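Long-range contact in halogenase PltM (Pseudomonas fluorescens, PDB 6BZN), which halogenates phenolic compounds, accepting several halides, and is an FAD-binding flavoprotein of the tryptophan halogenase family: residues Thr248-Val260 and Phe295-His308. Residues are numbered along the deposited sequence; the frame is centred on the assembly and turned at random.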
# COMPACT_ATOMS: atom_id res chain seq x y z
N THR A 248 -7.29 -3.43 -10.83
CA THR A 248 -6.45 -2.25 -10.72
C THR A 248 -5.59 -2.19 -11.97
O THR A 248 -4.66 -2.96 -12.13
CB THR A 248 -5.55 -2.35 -9.50
OG1 THR A 248 -6.35 -2.68 -8.35
CG2 THR A 248 -4.76 -1.06 -9.25
N LEU A 249 -5.92 -1.25 -12.85
CA LEU A 249 -5.30 -1.16 -14.16
C LEU A 249 -4.16 -0.15 -14.11
O LEU A 249 -4.36 0.99 -13.66
CB LEU A 249 -6.36 -0.77 -15.19
CG LEU A 249 -5.95 -0.29 -16.57
CD1 LEU A 249 -5.06 -1.31 -17.27
CD2 LEU A 249 -7.22 -0.02 -17.37
N HIS A 250 -2.99 -0.59 -14.57
CA HIS A 250 -1.78 0.20 -14.61
C HIS A 250 -1.39 0.38 -16.07
O HIS A 250 -1.05 -0.60 -16.74
CB HIS A 250 -0.63 -0.56 -13.92
CG HIS A 250 -0.90 -0.97 -12.51
ND1 HIS A 250 -1.80 -1.96 -12.17
CD2 HIS A 250 -0.34 -0.56 -11.34
CE1 HIS A 250 -1.81 -2.12 -10.86
NE2 HIS A 250 -0.94 -1.28 -10.33
N HIS A 251 -1.48 1.61 -16.58
CA HIS A 251 -0.97 1.93 -17.91
C HIS A 251 0.46 2.38 -17.71
O HIS A 251 0.69 3.38 -17.03
CB HIS A 251 -1.77 3.05 -18.53
CG HIS A 251 -3.13 2.63 -18.97
ND1 HIS A 251 -3.33 1.71 -19.96
CD2 HIS A 251 -4.36 3.02 -18.56
CE1 HIS A 251 -4.63 1.54 -20.15
NE2 HIS A 251 -5.26 2.33 -19.31
N ILE A 252 1.41 1.63 -18.27
CA ILE A 252 2.82 1.86 -18.00
C ILE A 252 3.52 2.30 -19.29
O ILE A 252 3.12 1.92 -20.40
CB ILE A 252 3.50 0.62 -17.36
CG1 ILE A 252 3.35 -0.63 -18.25
CG2 ILE A 252 2.87 0.35 -16.00
CD1 ILE A 252 4.22 -1.81 -17.83
N PHE A 253 4.55 3.12 -19.13
CA PHE A 253 5.30 3.65 -20.25
C PHE A 253 6.65 4.09 -19.70
O PHE A 253 6.84 4.11 -18.49
CB PHE A 253 4.53 4.80 -20.92
CG PHE A 253 3.87 5.72 -19.95
CD1 PHE A 253 4.57 6.78 -19.40
CD2 PHE A 253 2.55 5.51 -19.55
CE1 PHE A 253 3.96 7.63 -18.48
CE2 PHE A 253 1.95 6.33 -18.63
CZ PHE A 253 2.66 7.39 -18.09
N GLU A 254 7.58 4.44 -20.58
CA GLU A 254 8.97 4.60 -20.16
C GLU A 254 9.20 5.52 -18.94
O GLU A 254 9.99 5.19 -18.08
CB GLU A 254 9.85 5.09 -21.33
CG GLU A 254 11.33 4.99 -20.99
CD GLU A 254 12.23 5.62 -22.02
OE1 GLU A 254 13.33 6.06 -21.61
OE2 GLU A 254 11.85 5.68 -23.22
N GLU A 255 8.50 6.65 -18.89
CA GLU A 255 8.76 7.70 -17.89
C GLU A 255 7.81 7.68 -16.70
O GLU A 255 7.92 8.52 -15.80
CB GLU A 255 8.75 9.10 -18.55
CG GLU A 255 7.41 9.65 -19.00
CD GLU A 255 6.97 9.21 -20.40
OE1 GLU A 255 7.56 8.27 -20.96
OE2 GLU A 255 6.02 9.81 -20.94
N GLY A 256 6.89 6.73 -16.67
CA GLY A 256 5.86 6.75 -15.65
C GLY A 256 4.72 5.79 -15.84
O GLY A 256 4.79 4.85 -16.64
N TRP A 257 3.66 6.02 -15.09
CA TRP A 257 2.48 5.20 -15.18
C TRP A 257 1.23 5.92 -14.70
O TRP A 257 1.32 6.95 -14.01
CB TRP A 257 2.68 3.89 -14.42
CG TRP A 257 2.66 3.98 -12.92
CD1 TRP A 257 3.66 4.43 -12.10
CD2 TRP A 257 1.60 3.53 -12.06
NE1 TRP A 257 3.27 4.30 -10.78
CE2 TRP A 257 2.02 3.75 -10.73
CE3 TRP A 257 0.33 2.98 -12.29
CZ2 TRP A 257 1.20 3.43 -9.63
CZ3 TRP A 257 -0.45 2.65 -11.21
CH2 TRP A 257 -0.03 2.89 -9.89
N LEU A 258 0.08 5.39 -15.10
CA LEU A 258 -1.22 5.92 -14.72
C LEU A 258 -2.12 4.78 -14.26
O LEU A 258 -2.17 3.70 -14.88
CB LEU A 258 -1.83 6.70 -15.90
CG LEU A 258 -3.28 7.22 -15.78
CD1 LEU A 258 -3.51 8.47 -16.62
CD2 LEU A 258 -4.30 6.15 -16.19
N TRP A 259 -2.86 5.02 -13.17
CA TRP A 259 -3.82 4.05 -12.66
C TRP A 259 -5.24 4.40 -13.04
O TRP A 259 -5.60 5.58 -13.09
CB TRP A 259 -3.68 3.88 -11.15
CG TRP A 259 -4.31 4.91 -10.18
CD1 TRP A 259 -5.64 5.18 -10.00
CD2 TRP A 259 -3.62 5.70 -9.21
NE1 TRP A 259 -5.82 6.10 -8.98
CE2 TRP A 259 -4.59 6.44 -8.48
CE3 TRP A 259 -2.26 5.86 -8.88
CZ2 TRP A 259 -4.25 7.32 -7.45
CZ3 TRP A 259 -1.93 6.76 -7.85
CH2 TRP A 259 -2.91 7.48 -7.16
N VAL A 260 -6.04 3.35 -13.29
CA VAL A 260 -7.48 3.44 -13.44
C VAL A 260 -8.06 2.45 -12.41
O VAL A 260 -7.91 1.23 -12.54
CB VAL A 260 -7.92 3.09 -14.87
CG1 VAL A 260 -9.42 3.26 -15.03
CG2 VAL A 260 -7.19 3.98 -15.88
N PHE A 295 -2.00 16.47 -17.58
CA PHE A 295 -2.89 15.36 -17.91
C PHE A 295 -3.15 15.31 -19.42
O PHE A 295 -2.96 14.28 -20.05
CB PHE A 295 -4.21 15.46 -17.12
CG PHE A 295 -5.13 14.28 -17.32
CD1 PHE A 295 -4.72 12.99 -17.01
CD2 PHE A 295 -6.43 14.47 -17.80
CE1 PHE A 295 -5.57 11.90 -17.20
CE2 PHE A 295 -7.29 13.40 -17.98
CZ PHE A 295 -6.86 12.11 -17.68
N ARG A 296 -3.52 16.45 -20.00
CA ARG A 296 -3.77 16.53 -21.43
C ARG A 296 -2.52 16.21 -22.26
O ARG A 296 -2.64 15.52 -23.29
CB ARG A 296 -4.34 17.89 -21.85
CG ARG A 296 -5.70 18.22 -21.24
CD ARG A 296 -6.83 17.29 -21.69
NE ARG A 296 -7.82 17.09 -20.62
CZ ARG A 296 -8.87 16.26 -20.68
NH1 ARG A 296 -9.13 15.54 -21.77
NH2 ARG A 296 -9.68 16.16 -19.62
N LYS A 297 -1.35 16.68 -21.84
CA LYS A 297 -0.09 16.31 -22.52
C LYS A 297 0.15 14.80 -22.50
O LYS A 297 0.56 14.22 -23.51
CB LYS A 297 1.12 17.06 -21.93
CG LYS A 297 1.15 18.55 -22.28
CD LYS A 297 2.47 19.23 -21.94
CE LYS A 297 2.77 19.23 -20.45
NZ LYS A 297 4.00 20.00 -20.11
N LEU A 298 -0.11 14.17 -21.35
CA LEU A 298 0.02 12.73 -21.23
C LEU A 298 -0.89 12.00 -22.22
O LEU A 298 -0.45 11.07 -22.91
CB LEU A 298 -0.31 12.27 -19.80
CG LEU A 298 -0.05 10.80 -19.49
CD1 LEU A 298 1.44 10.52 -19.56
CD2 LEU A 298 -0.59 10.44 -18.11
N LEU A 299 -2.15 12.44 -22.31
CA LEU A 299 -3.13 11.81 -23.19
C LEU A 299 -2.79 11.99 -24.68
O LEU A 299 -3.09 11.11 -25.49
CB LEU A 299 -4.54 12.32 -22.88
CG LEU A 299 -5.09 12.10 -21.46
CD1 LEU A 299 -6.57 12.44 -21.43
CD2 LEU A 299 -4.85 10.70 -20.93
N LYS A 300 -2.17 13.11 -25.03
CA LYS A 300 -1.69 13.37 -26.39
C LYS A 300 -0.51 12.44 -26.72
O LYS A 300 -0.45 11.87 -27.80
CB LYS A 300 -1.27 14.84 -26.49
CG LYS A 300 -1.06 15.42 -27.88
CD LYS A 300 -0.58 16.87 -27.74
CE LYS A 300 -0.97 17.76 -28.91
NZ LYS A 300 -0.08 17.54 -30.08
N LYS A 301 0.39 12.27 -25.75
CA LYS A 301 1.52 11.34 -25.85
C LYS A 301 1.05 9.89 -26.02
O LYS A 301 1.64 9.13 -26.79
CB LYS A 301 2.38 11.47 -24.58
CG LYS A 301 3.89 11.35 -24.71
CD LYS A 301 4.55 11.95 -23.46
CE LYS A 301 6.07 11.92 -23.50
NZ LYS A 301 6.74 12.67 -22.39
N TYR A 302 -0.00 9.51 -25.30
CA TYR A 302 -0.51 8.14 -25.23
C TYR A 302 -2.02 8.10 -25.51
O TYR A 302 -2.82 7.90 -24.60
CB TYR A 302 -0.22 7.54 -23.84
CG TYR A 302 1.24 7.57 -23.50
CD1 TYR A 302 2.14 6.75 -24.18
CD2 TYR A 302 1.75 8.43 -22.52
CE1 TYR A 302 3.49 6.78 -23.90
CE2 TYR A 302 3.10 8.45 -22.22
CZ TYR A 302 3.98 7.64 -22.93
OH TYR A 302 5.32 7.65 -22.66
N PRO A 303 -2.41 8.28 -26.79
CA PRO A 303 -3.84 8.33 -27.15
C PRO A 303 -4.66 7.12 -26.72
O PRO A 303 -5.85 7.27 -26.48
CB PRO A 303 -3.85 8.43 -28.68
CG PRO A 303 -2.45 8.50 -29.13
CD PRO A 303 -1.52 8.47 -27.95
N ALA A 304 -4.03 5.95 -26.64
CA ALA A 304 -4.72 4.77 -26.11
C ALA A 304 -5.26 5.04 -24.70
O ALA A 304 -6.42 4.77 -24.42
CB ALA A 304 -3.81 3.56 -26.08
N ILE A 305 -4.42 5.59 -23.84
CA ILE A 305 -4.84 5.96 -22.48
C ILE A 305 -6.00 6.97 -22.55
O ILE A 305 -6.99 6.86 -21.80
CB ILE A 305 -3.64 6.51 -21.65
CG1 ILE A 305 -2.54 5.45 -21.51
CG2 ILE A 305 -4.11 6.94 -20.27
CD1 ILE A 305 -1.27 5.95 -20.84
N GLY A 306 -5.89 7.93 -23.48
CA GLY A 306 -6.92 8.92 -23.73
C GLY A 306 -8.30 8.37 -24.05
O GLY A 306 -9.31 9.02 -23.77
N GLU A 307 -8.36 7.17 -24.61
CA GLU A 307 -9.66 6.54 -24.89
C GLU A 307 -10.55 6.34 -23.64
O GLU A 307 -11.77 6.20 -23.76
CB GLU A 307 -9.49 5.22 -25.66
CG GLU A 307 -8.89 5.38 -27.06
CD GLU A 307 -9.70 6.27 -28.00
OE1 GLU A 307 -9.09 6.88 -28.90
OE2 GLU A 307 -10.93 6.39 -27.85
N HIS A 308 -9.96 6.32 -22.45
CA HIS A 308 -10.77 6.25 -21.22
C HIS A 308 -11.54 7.52 -20.93
O HIS A 308 -12.52 7.46 -20.19
CB HIS A 308 -9.91 6.01 -19.99
CG HIS A 308 -9.39 4.62 -19.86
ND1 HIS A 308 -10.18 3.56 -19.48
CD2 HIS A 308 -8.14 4.14 -19.99
CE1 HIS A 308 -9.44 2.47 -19.42
NE2 HIS A 308 -8.20 2.80 -19.72
O HOH W 1 5.63 12.54 -20.09
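Phe-253 holds CG between its backbone N and carbonyl carbon (chi1 41°), and Tyr-302 holds CG anti to its carbonyl carbon. These turns lay the two rings in an offset stack, centroids 4.4 Å apart and planes 27° from parallel. The tyrosine covers one face of Phe-253; the carbonyl oxygen of Gly-256 sits over the centre of the other. Leu-298 CD1 approaches Phe-253 CZ to 3.7 Å, and Ile-305 CD1 comes to 3.9 Å from Phe-253 CE2. With an alanine here instead of Phe-253, the Tyr-302 ring is likely to lose its stacking partner, and a gap to open beside Leu-298 and Ile-305. At the turn, Tyr-302 OH lies 2.8 Å from Glu-255 OE2 and 2.9 Å from Glu-255 OE1; both bonds are weak, and its one proton can serve either oxygen. Glu-255 OE2 also makes a long salt bridge of 3.3 Å to Lys-301 NZ, and one water links the same two atoms. Further along, Ile-305 CG1 lies over one face of the His-251 ring, a CH-pi contact. His-251 NE2 and His-308 NE2 share a hydrogen bond of 3.0 Å at the ring edges, nearly straight (161°); either may donate. Each imidazole is also held at ND1, His-251 by His-115 and His-308 by the carbonyl of Lys-226. Val-260 CG2 covers one face of the His-308 ring. Leu-258 CD1 fits among Phe-295, Leu-298 and Ile-305. The arrangement is a beta hairpin, closed by a type I turn from Phe-253 to Gly-256, with two consecutive helices packed on one face of its mixed sheet.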